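Carboxypeptidase A (Helicoverpa armigera, PDB 1JQG) probably removes C-terminal residues from peptide chains as a zinc metallocarboxypeptidase of the M14 family, and is made as a pro-protein with an activation peptide. Local coordinates at residues 287-292 and 367-372; 375-380 and 421-426. All blocks are in the same frame, centred on the assembly; numbering follows the deposited sequence.

Interaction 1 (287-292 and 367-372); sequences VIRDII and SDYAMQ
Tyr369 of helix 366-373 reaches across to Ile292 and Arg289 of helix 283-294, with Ala370 completing the contact. The two helical segments run roughly parallel in their N-to-C directions, with a crossing angle of -28°, and their axes come no closer than 11.0 Å. This separation is consistent with the modest 171 Å² buried. The apolar part rests on one methyl group: Ile292 CD1 lies 4.1 Å from Tyr369 CD2, at the ring edge and near its plane, and equally 4.1 Å from Ala370 CB. With CG anti to the backbone N (chi1 173°), Tyr369 extends its ring toward helix 283-294. The second component joins an aliphatic stem to a hydroxyl, since Arg289 CG comes within 3.4 Å of Tyr369 OH without any hydrogen bond. The guanidinium plane is turned 63° from the ring, and the bent arginine chain carries its charged end to Asp290. There the pairing is side-on and both donors share one oxygen: Asp290 OD1 accepts from Arg289 NE at 3.3 Å and from Arg289 NH2 at 3.1 Å, both from the same face of the carboxylate. Were Arg289 replaced by alanine, the tyrosine hydroxyl would probably lose its aliphatic neighbour and Asp290 this charge partner. Phe280 meets the Tyr369 ring edge-to-face and also touches Arg289. On the sheet side, Tyr302 of strand 299-307 touches both Ile292 and Ala370, while Met175 of strand 173-178 touches Ile292 and Ser378 of strand 377-383 touches Ala370, placing both helices against one side of the central mixed sheet.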
loop_
_atom_site.group_PDB
_atom_site.type_symbol
_atom_site.label_atom_id
_atom_site.label_comp_id
_atom_site.label_asym_id
_atom_site.label_seq_id
_atom_site.Cartn_x
_atom_site.Cartn_y
_atom_site.Cartn_z
ATOM N N VAL A 287 -5.879 -9.925 11.955
ATOM C CA VAL A 287 -6.106 -11.010 11.021
ATOM C C VAL A 287 -4.851 -11.302 10.189
ATOM O O VAL A 287 -4.527 -12.463 9.885
ATOM C CB VAL A 287 -7.333 -10.799 10.100
ATOM C CG1 VAL A 287 -8.610 -10.576 10.905
ATOM C CG2 VAL A 287 -7.143 -9.606 9.200
ATOM N N ILE A 288 -4.130 -10.247 9.816
ATOM C CA ILE A 288 -2.878 -10.388 9.096
ATOM C C ILE A 288 -1.798 -11.098 9.910
ATOM O O ILE A 288 -1.087 -11.995 9.427
ATOM C CB ILE A 288 -2.331 -9.044 8.592
ATOM C CG1 ILE A 288 -3.271 -8.401 7.572
ATOM C CG2 ILE A 288 -0.961 -9.211 7.952
ATOM C CD1 ILE A 288 -2.998 -6.945 7.255
ATOM N N ARG A 289 -1.785 -10.787 11.198
ATOM C CA ARG A 289 -0.883 -11.409 12.158
ATOM C C ARG A 289 -1.135 -12.904 12.240
ATOM O O ARG A 289 -0.199 -13.693 12.141
ATOM C CB ARG A 289 -1.066 -10.763 13.537
ATOM C CG ARG A 289 -0.170 -11.375 14.632
ATOM C CD ARG A 289 -0.760 -11.123 16.017
ATOM N NE ARG A 289 -2.153 -11.532 16.086
ATOM C CZ ARG A 289 -3.086 -11.053 16.902
ATOM N NH1 ARG A 289 -2.744 -10.118 17.770
ATOM N NH2 ARG A 289 -4.313 -11.543 16.803
ATOM N N ASP A 290 -2.394 -13.295 12.366
ATOM C CA ASP A 290 -2.785 -14.687 12.431
ATOM C C ASP A 290 -2.444 -15.484 11.181
ATOM O O ASP A 290 -1.998 -16.644 11.228
ATOM C CB ASP A 290 -4.288 -14.783 12.718
ATOM C CG ASP A 290 -4.689 -14.207 14.052
ATOM O OD1 ASP A 290 -3.872 -14.080 14.989
ATOM O OD2 ASP A 290 -5.862 -13.845 14.251
ATOM N N ILE A 291 -2.571 -14.886 10.010
ATOM C CA ILE A 291 -2.146 -15.505 8.759
ATOM C C ILE A 291 -0.628 -15.722 8.710
ATOM O O ILE A 291 -0.197 -16.813 8.348
ATOM C CB ILE A 291 -2.529 -14.643 7.534
ATOM C CG1 ILE A 291 -4.044 -14.404 7.517
ATOM C CG2 ILE A 291 -2.068 -15.343 6.295
ATOM C CD1 ILE A 291 -4.573 -13.488 6.433
ATOM N N ILE A 292 0.144 -14.735 9.165
ATOM C CA ILE A 292 1.590 -14.815 9.153
ATOM C C ILE A 292 2.038 -15.935 10.081
ATOM O O ILE A 292 2.976 -16.649 9.737
ATOM C CB ILE A 292 2.255 -13.478 9.531
ATOM C CG1 ILE A 292 2.036 -12.411 8.446
ATOM C CG2 ILE A 292 3.728 -13.664 9.833
ATOM C CD1 ILE A 292 2.508 -11.019 8.884
ATOM N N SER A 367 5.511 -4.992 6.885
ATOM C CA SER A 367 6.694 -5.680 6.366
ATOM C C SER A 367 7.775 -5.898 7.426
ATOM O O SER A 367 8.451 -6.927 7.393
ATOM C CB SER A 367 7.258 -4.992 5.130
ATOM O OG SER A 367 7.727 -3.677 5.328
ATOM N N ASP A 368 7.927 -4.945 8.355
ATOM C CA ASP A 368 8.888 -5.095 9.433
ATOM C C ASP A 368 8.540 -6.236 10.394
ATOM O O ASP A 368 9.422 -6.968 10.851
ATOM C CB ASP A 368 9.028 -3.785 10.225
ATOM C CG ASP A 368 9.921 -2.785 9.537
ATOM O OD1 ASP A 368 10.030 -1.632 9.992
ATOM O OD2 ASP A 368 10.537 -3.052 8.495
ATOM N N TYR A 369 7.248 -6.376 10.708
ATOM C CA TYR A 369 6.779 -7.391 11.607
ATOM C C TYR A 369 6.929 -8.791 10.984
ATOM O O TYR A 369 7.448 -9.681 11.667
ATOM C CB TYR A 369 5.333 -7.154 12.071
ATOM C CG TYR A 369 4.756 -8.313 12.880
ATOM C CD1 TYR A 369 4.959 -8.406 14.255
ATOM C CD2 TYR A 369 4.017 -9.332 12.305
ATOM C CE1 TYR A 369 4.459 -9.433 15.021
ATOM C CE2 TYR A 369 3.495 -10.383 13.013
ATOM C CZ TYR A 369 3.726 -10.423 14.382
ATOM O OH TYR A 369 3.205 -11.469 15.092
ATOM N N ALA A 370 6.542 -8.916 9.741
ATOM C CA ALA A 370 6.649 -10.139 8.978
ATOM C C ALA A 370 8.080 -10.653 8.884
ATOM O O ALA A 370 8.290 -11.848 9.023
ATOM C CB ALA A 370 6.206 -9.875 7.526
ATOM N N MET A 371 9.006 -9.717 8.709
ATOM C CA MET A 371 10.444 -9.976 8.754
ATOM C C MET A 371 10.901 -10.499 10.115
ATOM O O MET A 371 11.730 -11.390 10.186
ATOM C CB MET A 371 11.206 -8.694 8.413
ATOM C CG MET A 371 12.711 -8.866 8.523
ATOM S SD MET A 371 13.538 -8.605 6.946
ATOM C CE MET A 371 14.790 -9.895 7.205
ATOM N N GLN A 372 10.340 -9.962 11.179
ATOM C CA GLN A 372 10.701 -10.332 12.545
ATOM C C GLN A 372 10.105 -11.662 12.970
ATOM O O GLN A 372 10.649 -12.443 13.765
ATOM C CB GLN A 372 10.236 -9.241 13.509
ATOM C CG GLN A 372 10.413 -9.549 14.969
ATOM C CD GLN A 372 9.646 -8.637 15.902
ATOM O OE1 GLN A 372 8.415 -8.575 15.889
ATOM N NE2 GLN A 372 10.337 -7.896 16.767
#

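Interaction 2 (375-380 and 421-426); sequences APFSYT and AAAAKE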
loop_
_atom_site.group_PDB
_atom_site.type_symbol
_atom_site.label_atom_id
_atom_site.label_comp_id
_atom_site.label_asym_id
_atom_site.label_seq_id
_atom_site.Cartn_x
_atom_site.Cartn_y
_atom_site.Cartn_z
ATOM N N ALA A 375 9.170 -14.162 7.422
ATOM C CA ALA A 375 9.887 -14.147 6.138
ATOM C C ALA A 375 11.287 -13.596 6.337
ATOM O O ALA A 375 11.508 -12.480 6.848
ATOM C CB ALA A 375 9.074 -13.331 5.146
ATOM N N PRO A 376 12.278 -14.265 5.747
ATOM C CA PRO A 376 13.652 -13.812 5.705
ATOM C C PRO A 376 13.797 -12.628 4.771
ATOM O O PRO A 376 14.775 -11.897 4.768
ATOM C CB PRO A 376 14.442 -15.024 5.233
ATOM C CG PRO A 376 13.534 -16.187 5.402
ATOM C CD PRO A 376 12.150 -15.630 5.183
ATOM N N PHE A 377 12.856 -12.508 3.836
ATOM C CA PHE A 377 12.813 -11.443 2.841
ATOM C C PHE A 377 11.449 -10.784 2.892
ATOM O O PHE A 377 10.414 -11.459 2.723
ATOM C CB PHE A 377 13.085 -12.007 1.445
ATOM C CG PHE A 377 14.384 -12.769 1.351
ATOM C CD1 PHE A 377 14.392 -14.153 1.440
ATOM C CD2 PHE A 377 15.589 -12.114 1.233
ATOM C CE1 PHE A 377 15.564 -14.872 1.364
ATOM C CE2 PHE A 377 16.783 -12.825 1.166
ATOM C CZ PHE A 377 16.763 -14.194 1.221
ATOM N N SER A 378 11.399 -9.487 3.154
ATOM C CA SER A 378 10.129 -8.773 3.289
ATOM C C SER A 378 10.296 -7.336 2.815
ATOM O O SER A 378 11.127 -6.520 3.162
ATOM C CB SER A 378 9.641 -8.849 4.732
ATOM O OG SER A 378 8.405 -8.237 4.951
ATOM N N TYR A 379 9.467 -6.934 1.868
ATOM C CA TYR A 379 9.493 -5.595 1.302
ATOM C C TYR A 379 8.134 -4.895 1.423
ATOM O O TYR A 379 7.046 -5.515 1.456
ATOM C CB TYR A 379 9.960 -5.671 -0.168
ATOM C CG TYR A 379 11.302 -6.389 -0.334
ATOM C CD1 TYR A 379 11.291 -7.771 -0.569
ATOM C CD2 TYR A 379 12.523 -5.737 -0.254
ATOM C CE1 TYR A 379 12.468 -8.457 -0.709
ATOM C CE2 TYR A 379 13.700 -6.445 -0.446
ATOM C CZ TYR A 379 13.675 -7.805 -0.651
ATOM O OH TYR A 379 14.811 -8.547 -0.790
ATOM N N THR A 380 8.176 -3.589 1.326
ATOM C CA THR A 380 7.017 -2.725 1.196
ATOM C C THR A 380 7.115 -2.009 -0.157
ATOM O O THR A 380 8.052 -1.247 -0.356
ATOM C CB THR A 380 6.922 -1.751 2.361
ATOM O OG1 THR A 380 6.112 -0.642 1.876
ATOM C CG2 THR A 380 8.253 -1.150 2.803
ATOM N N ALA A 421 12.621 -17.720 -3.125
ATOM C CA ALA A 421 12.375 -19.132 -3.000
ATOM C C ALA A 421 13.700 -19.882 -3.154
ATOM O O ALA A 421 13.991 -20.804 -2.389
ATOM C CB ALA A 421 11.389 -19.622 -4.067
ATOM N N ALA A 422 14.593 -19.370 -4.008
ATOM C CA ALA A 422 15.903 -19.960 -4.238
ATOM C C ALA A 422 16.809 -19.796 -3.026
ATOM O O ALA A 422 17.832 -20.486 -2.953
ATOM C CB ALA A 422 16.657 -19.465 -5.469
ATOM N N ALA A 423 16.409 -19.045 -2.011
ATOM C CA ALA A 423 16.994 -19.058 -0.680
ATOM C C ALA A 423 16.505 -20.265 0.142
ATOM O O ALA A 423 15.999 -20.204 1.288
ATOM C CB ALA A 423 16.672 -17.849 0.170
ATOM N N ALA A 424 16.695 -21.458 -0.425
ATOM C CA ALA A 424 16.491 -22.721 0.262
ATOM C C ALA A 424 17.892 -23.238 0.662
ATOM O O ALA A 424 18.038 -24.344 1.193
ATOM C CB ALA A 424 15.768 -23.670 -0.671
ATOM N N LYS A 425 18.901 -22.378 0.480
ATOM C CA LYS A 425 20.250 -22.578 0.982
ATOM C C LYS A 425 20.411 -22.133 2.426
ATOM O O LYS A 425 21.458 -22.398 3.033
ATOM C CB LYS A 425 21.174 -21.760 0.067
ATOM C CG LYS A 425 21.429 -22.356 -1.322
ATOM C CD LYS A 425 20.245 -22.120 -2.239
ATOM C CE LYS A 425 20.212 -23.016 -3.482
ATOM N NZ LYS A 425 18.877 -22.967 -4.216
ATOM N N GLU A 426 19.383 -21.462 2.982
ATOM C CA GLU A 426 19.432 -21.060 4.387
ATOM C C GLU A 426 19.068 -22.208 5.351
ATOM O O GLU A 426 18.548 -23.180 4.741
ATOM C CB GLU A 426 18.537 -19.847 4.709
ATOM C CG GLU A 426 18.928 -18.589 3.930
ATOM C CD GLU A 426 17.906 -17.496 4.099
ATOM O OE1 GLU A 426 18.280 -16.419 4.597
ATOM O OE2 GLU A 426 16.722 -17.649 3.738
#
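Phe377 and Glu426 both set CG anti to their carbonyl carbon (chi1 -55° and -61°), and from there the aromatic ring and the extended glutamate chain approach each other from opposite directions. Between the segments the closest approach is Phe377 CE1 to Ala423 CB, 3.4 Å, with the methyl at the ring edge and near its plane. The carboxylate is the other partner: Glu426 OE2 stands 3.8 Å from Phe377 CE1 and also 3.8 Å from Pro376 CB, and the carboxylate plane is inclined 30° to the ring. No hydrogen bond spans the segments, so the join consists of van der Waals contacts burying 127 Å². Ala423 forms the centre of an inverse gamma turn. Beside this turn, Lys425 NZ donates to Ala422 O at 3.0 Å, in the carbonyl plane and on a lone pair, linking the lysine chain back to the backbone of its own segment. Leu328 and Ile331 of helix 325-340 also touch the Phe377 ring. This is peripheral packing away from the zinc site: the tail after helix 402-421, modelled as far as Glu426, meets Pro376 and Phe377, at the N-terminal part of strand 377-383, an inner strand of the M14 carboxypeptidase alpha/beta fold.

Interactions 1 and 2 have centres 14 Å apart and are joined by the short connection from helix 366-373 to strand 377-383. Two probable hydrogen bonds tie these elements: Ser367 O to Ser378 OG at 2.8 Å and Ala370 O to Ala375 N at 2.9 Å. Packing of Met371 CE on Pro376 O, 3.2 Å apart, adds to the junction. Interaction 1 is nearer the metal, the side chain of Ala370 lying about 11 Å from that of the zinc ligand His306. Interaction 2 lies away from that site, yet its strand leads inward: Thr380 touches His306, and further along the same strand is Glu382, the predicted proton donor/acceptor.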